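Local coordinates for protein endo-1,3-beta-glucanase, family GH16 (Zobellia galactanivorans, PDB 4CRQ) that probably hydrolyses internal beta-1,3-glucosidic bonds of laminarin-type glucans, with a calcium-binding family GH16 module as its catalytic part, at residues L5-E10 and D225-Y230; P96-L101 and F196-N201. The protein carries 1 engineered substitution. All blocks are in the same frame, centred on the assembly; numbering follows the deposited sequence.

Contact 1 (L5-E10 and D225-Y230). With CA (calcium ion), chain C.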
# COMPACT_ATOMS: atom_id res chain seq x y z
N LEU A 5 21.19 2.32 -0.21
CA LEU A 5 20.14 1.89 -1.14
C LEU A 5 20.34 0.42 -1.51
O LEU A 5 21.43 0.07 -2.00
CB LEU A 5 20.11 2.78 -2.38
CG LEU A 5 18.93 2.60 -3.35
CD1 LEU A 5 17.58 2.99 -2.71
CD2 LEU A 5 19.23 3.42 -4.59
N VAL A 6 19.33 -0.43 -1.28
CA VAL A 6 19.42 -1.87 -1.65
C VAL A 6 18.50 -2.24 -2.83
O VAL A 6 18.76 -3.23 -3.53
CB VAL A 6 19.21 -2.84 -0.42
CG1 VAL A 6 20.34 -2.67 0.60
CG2 VAL A 6 17.86 -2.65 0.27
N TRP A 7 17.44 -1.47 -3.07
CA TRP A 7 16.54 -1.74 -4.18
C TRP A 7 15.78 -0.49 -4.54
O TRP A 7 15.47 0.35 -3.67
CB TRP A 7 15.55 -2.87 -3.81
CG TRP A 7 14.60 -3.17 -4.93
CD1 TRP A 7 14.84 -3.88 -6.11
CD2 TRP A 7 13.20 -2.74 -5.02
NE1 TRP A 7 13.72 -3.92 -6.91
CE2 TRP A 7 12.68 -3.25 -6.30
CE3 TRP A 7 12.33 -1.99 -4.18
CZ2 TRP A 7 11.34 -3.02 -6.72
CZ3 TRP A 7 10.99 -1.76 -4.62
CH2 TRP A 7 10.51 -2.27 -5.84
N GLN A 8 15.44 -0.37 -5.82
CA GLN A 8 14.60 0.73 -6.29
C GLN A 8 13.88 0.37 -7.55
O GLN A 8 14.33 -0.50 -8.30
CB GLN A 8 15.44 1.99 -6.56
CG GLN A 8 16.45 1.77 -7.70
CD GLN A 8 17.60 2.75 -7.83
OE1 GLN A 8 18.74 2.31 -7.99
NE2 GLN A 8 17.33 4.05 -7.76
N ASP A 9 12.77 1.07 -7.79
CA ASP A 9 12.16 1.08 -9.10
C ASP A 9 11.88 2.56 -9.34
O ASP A 9 11.04 3.15 -8.64
CB ASP A 9 10.87 0.24 -9.24
CG ASP A 9 10.51 0.02 -10.72
OD1 ASP A 9 10.93 0.84 -11.59
OD2 ASP A 9 9.83 -0.97 -11.03
N GLU A 10 12.58 3.17 -10.30
CA GLU A 10 12.45 4.60 -10.65
C GLU A 10 11.40 4.85 -11.75
O GLU A 10 11.10 6.00 -12.05
CB GLU A 10 13.80 5.16 -11.13
CG GLU A 10 14.91 5.05 -10.09
CD GLU A 10 14.64 5.83 -8.80
OE1 GLU A 10 14.21 7.00 -8.90
OE2 GLU A 10 14.88 5.28 -7.71
N ASP A 225 6.40 8.19 -8.44
CA ASP A 225 7.66 8.58 -9.07
C ASP A 225 8.68 7.45 -8.87
O ASP A 225 9.44 7.12 -9.81
CB ASP A 225 8.11 9.91 -8.47
CG ASP A 225 9.37 10.49 -9.13
OD1 ASP A 225 9.86 9.98 -10.20
OD2 ASP A 225 9.89 11.50 -8.56
N TYR A 226 8.74 6.86 -7.68
CA TYR A 226 9.68 5.77 -7.44
C TYR A 226 9.32 5.07 -6.18
O TYR A 226 8.58 5.64 -5.35
CB TYR A 226 11.15 6.28 -7.34
CG TYR A 226 11.39 7.39 -6.31
CD1 TYR A 226 11.37 7.13 -4.90
CD2 TYR A 226 11.66 8.71 -6.73
CE1 TYR A 226 11.63 8.14 -3.96
CE2 TYR A 226 11.91 9.73 -5.79
CZ TYR A 226 11.90 9.44 -4.41
OH TYR A 226 12.16 10.42 -3.49
N VAL A 227 9.80 3.85 -6.01
CA VAL A 227 9.78 3.15 -4.71
C VAL A 227 11.27 2.87 -4.42
O VAL A 227 11.99 2.40 -5.32
CB VAL A 227 9.00 1.82 -4.73
CG1 VAL A 227 9.07 1.13 -3.35
CG2 VAL A 227 7.54 2.03 -5.18
N ARG A 228 11.73 3.15 -3.19
CA ARG A 228 13.12 2.89 -2.81
C ARG A 228 13.18 2.22 -1.46
O ARG A 228 12.34 2.52 -0.56
CB ARG A 228 13.96 4.19 -2.78
CG ARG A 228 14.15 4.85 -4.13
CD ARG A 228 14.78 6.22 -4.01
NE ARG A 228 14.88 6.86 -5.32
CZ ARG A 228 15.17 8.15 -5.53
NH1 ARG A 228 15.44 8.98 -4.51
NH2 ARG A 228 15.22 8.59 -6.79
N VAL A 229 14.15 1.31 -1.32
CA VAL A 229 14.38 0.62 -0.04
C VAL A 229 15.83 0.79 0.33
O VAL A 229 16.72 0.47 -0.48
CB VAL A 229 14.03 -0.89 -0.08
CG1 VAL A 229 14.38 -1.59 1.25
CG2 VAL A 229 12.54 -1.08 -0.43
N TYR A 230 16.07 1.31 1.53
CA TYR A 230 17.38 1.44 2.11
C TYR A 230 17.50 0.51 3.31
O TYR A 230 16.51 0.29 4.02
CB TYR A 230 17.61 2.86 2.64
CG TYR A 230 17.59 3.95 1.59
CD1 TYR A 230 16.35 4.52 1.16
CD2 TYR A 230 18.80 4.42 1.00
CE1 TYR A 230 16.33 5.52 0.19
CE2 TYR A 230 18.78 5.43 0.03
CZ TYR A 230 17.54 5.98 -0.37
OH TYR A 230 17.53 6.97 -1.33
CA CA C . 10.62 8.24 -11.61
O HOH W 1 12.52 8.54 -10.29
O HOH W 2 12.17 8.13 -13.67
O HOH W 3 11.21 10.43 -12.72
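W7 presses the edge of its indole against V227 and V229 on the buried side of this antiparallel strand pair. W7 CZ3 lies 3.7 Å from V227 CG1, and W7 CE3 meets V229 CG2 at 3.9 Å. I198 and L200 of strand 196-204 pack here, and D18 takes up the indole NE1. The strands pair at the outer sheet of the GH16 jelly-roll sandwich, and a classic beta bulge interrupts their register: V229 O accepts V6 N at 2.9 Å and, weakly, W7 N at 3.3 Å. The side with L5, Q8, R228 and Y230 is looser and more open to solvent. There L5 CD1 sits over one face of the Y230 ring, 3.9 Å from its centroid. A bend at chi2 (-62°) brings the E10 carboxylate back to R228, which grips it side-on, R228 NE to E10 OE2 at 2.9 Å and R228 NH2 to E10 OE1 at 2.8 Å. Q8 NE2 adds a second bond to E10 OE2, and the R228 guanidinium lies over the Y226 ring. Just past strand 4-9, calcium is bound by E10 O, D225 O and OD1, G48 O and three waters, one donating to E10 OE1; D225 OD2 pairs with R85.

Contact 2 (P96-L101 and F196-N201)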
# COMPACT_ATOMS: atom_id res chain seq x y z
N PRO A 96 -6.33 4.61 -2.43
CA PRO A 96 -4.97 4.23 -2.79
C PRO A 96 -4.20 3.70 -1.58
O PRO A 96 -4.51 4.06 -0.42
CB PRO A 96 -4.36 5.56 -3.24
CG PRO A 96 -5.04 6.59 -2.34
CD PRO A 96 -6.47 6.10 -2.32
N ALA A 97 -3.19 2.85 -1.83
CA ALA A 97 -2.35 2.35 -0.72
C ALA A 97 -0.97 1.92 -1.18
O ALA A 97 -0.82 1.50 -2.33
CB ALA A 97 -3.04 1.17 0.00
N PHE A 98 0.00 2.03 -0.27
CA PHE A 98 1.38 1.63 -0.46
C PHE A 98 1.65 0.84 0.80
O PHE A 98 1.57 1.39 1.90
CB PHE A 98 2.24 2.88 -0.55
CG PHE A 98 3.76 2.66 -0.45
CD1 PHE A 98 4.45 1.58 -1.09
CD2 PHE A 98 4.54 3.61 0.26
CE1 PHE A 98 5.85 1.45 -0.98
CE2 PHE A 98 5.92 3.48 0.38
CZ PHE A 98 6.59 2.40 -0.24
N TRP A 99 1.94 -0.46 0.65
CA TRP A 99 1.96 -1.35 1.81
C TRP A 99 2.81 -2.57 1.66
O TRP A 99 3.46 -2.72 0.63
CB TRP A 99 0.52 -1.69 2.21
CG TRP A 99 -0.39 -2.23 1.12
CD1 TRP A 99 -0.72 -1.66 -0.12
CD2 TRP A 99 -1.16 -3.47 1.18
NE1 TRP A 99 -1.61 -2.45 -0.81
CE2 TRP A 99 -1.91 -3.56 -0.08
CE3 TRP A 99 -1.30 -4.48 2.12
CZ2 TRP A 99 -2.76 -4.63 -0.36
CZ3 TRP A 99 -2.16 -5.54 1.84
CH2 TRP A 99 -2.87 -5.62 0.63
N MET A 100 2.82 -3.43 2.68
CA MET A 100 3.70 -4.61 2.68
C MET A 100 3.00 -5.75 3.37
O MET A 100 2.20 -5.54 4.29
CB MET A 100 5.00 -4.32 3.45
CG MET A 100 5.75 -3.06 2.98
SD MET A 100 7.29 -2.79 3.88
CE MET A 100 8.36 -3.96 3.06
N LEU A 101 3.27 -6.97 2.91
CA LEU A 101 2.73 -8.19 3.54
C LEU A 101 3.84 -9.20 3.79
O LEU A 101 4.79 -9.27 2.99
CB LEU A 101 1.68 -8.84 2.64
CG LEU A 101 0.28 -8.19 2.56
CD1 LEU A 101 -0.49 -8.70 1.35
CD2 LEU A 101 -0.53 -8.39 3.83
N PHE A 196 9.14 -9.26 4.19
CA PHE A 196 7.88 -8.74 3.65
C PHE A 196 8.07 -8.27 2.21
O PHE A 196 9.14 -7.74 1.88
CB PHE A 196 7.36 -7.52 4.47
CG PHE A 196 6.69 -7.86 5.81
CD1 PHE A 196 7.31 -8.63 6.80
CD2 PHE A 196 5.41 -7.34 6.07
CE1 PHE A 196 6.65 -8.89 8.00
CE2 PHE A 196 4.75 -7.59 7.26
CZ PHE A 196 5.36 -8.38 8.24
N PHE A 197 7.07 -8.44 1.35
CA PHE A 197 7.10 -7.90 -0.03
C PHE A 197 6.25 -6.61 -0.07
O PHE A 197 5.46 -6.34 0.86
CB PHE A 197 6.66 -8.94 -1.07
CG PHE A 197 5.25 -9.48 -0.88
CD1 PHE A 197 4.13 -8.83 -1.45
CD2 PHE A 197 5.04 -10.67 -0.13
CE1 PHE A 197 2.84 -9.34 -1.29
CE2 PHE A 197 3.73 -11.18 0.05
CZ PHE A 197 2.64 -10.51 -0.54
N ILE A 198 6.39 -5.82 -1.14
CA ILE A 198 5.71 -4.52 -1.29
C ILE A 198 4.50 -4.60 -2.24
O ILE A 198 4.56 -5.38 -3.24
CB ILE A 198 6.74 -3.49 -1.81
CG1 ILE A 198 7.84 -3.27 -0.75
CG2 ILE A 198 6.08 -2.12 -2.14
CD1 ILE A 198 9.08 -2.51 -1.24
N LEU A 199 3.47 -3.79 -1.97
CA LEU A 199 2.29 -3.67 -2.84
C LEU A 199 1.95 -2.21 -3.07
O LEU A 199 2.17 -1.35 -2.19
CB LEU A 199 1.05 -4.34 -2.20
CG LEU A 199 1.18 -5.83 -1.81
CD1 LEU A 199 1.54 -5.97 -0.34
CD2 LEU A 199 -0.11 -6.58 -2.07
N LEU A 200 1.42 -1.95 -4.27
CA LEU A 200 0.83 -0.66 -4.64
C LEU A 200 -0.51 -0.95 -5.28
O LEU A 200 -0.62 -1.86 -6.12
CB LEU A 200 1.72 0.08 -5.65
CG LEU A 200 2.99 0.71 -5.10
CD1 LEU A 200 3.88 1.06 -6.28
CD2 LEU A 200 2.71 1.94 -4.23
N ASN A 201 -1.52 -0.16 -4.93
CA ASN A 201 -2.84 -0.33 -5.59
C ASN A 201 -3.69 0.89 -5.43
O ASN A 201 -3.39 1.78 -4.59
CB ASN A 201 -3.62 -1.53 -4.99
CG ASN A 201 -4.11 -1.26 -3.55
OD1 ASN A 201 -3.31 -1.29 -2.62
ND2 ASN A 201 -5.41 -0.96 -3.37
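L199 and W99 face each other as one of three hydrogen-bonded antiparallel pairs, with A97-N201 and L101-F197 on either side of it along the strands. Each pair exchanges two main-chain bonds, among them L199 N to W99 O at 2.8 Å. One polar side-chain bond is added: W99 NE1 donates to N201 OD1 at 2.7 Å. It is bent, with 144° at the hydrogen, and the oxygen stands somewhat out of the indole plane, the amide being turned steeply against the ring. W99 CG lies between its own backbone N and carbonyl carbon (chi1 53°), and this swings the indole across to the partner strand. Of the CH-pi contacts, L199 CB lies over the five-membered ring of W99, 3.7 Å from its centroid, and L101 CB sits off-centre over the F197 ring. A leucine at W99 would probably leave N201 OD1 without this indole donor and L199 without the flat surface it rests on. Apolar contacts dominate the other face, where F98 runs beside L200 (CD1 to CD2, 3.6 Å) and M100 CE touches I198 CG1 at 3.9 Å; I82 of strand 80-87 packs against this layer. On the W99 face lie E115 and D117 of the adjoining strand 115-117, which probably carries the first part of the family's acidic active-site motif, consistent with the concave, cleft-forming sheet of the family's jelly-roll fold.

Overall arrangement
Both contacts pair antiparallel strands of the GH16 module, but at different depths. Contact 2 is almost wholly buried, its centre about 3 Å from that of the chain; contact 1 is partly buried, its centre about 15 Å from the same point. They share no strand, but strands 196-204 and 220-231 follow each other in the chain, and strand 80-87 pairs with 220-231 while its I82 packs on contact 2. Their inner faces meet, V229 CG2 lying 3.8 Å from I198 CD1, in one apolar core between the two layers. Contact 1 spends its outer face on charge and calcium, whereas contact 2 is mainly apolar, with a neutral indole-to-amide bond on the face that probably lines the cleft.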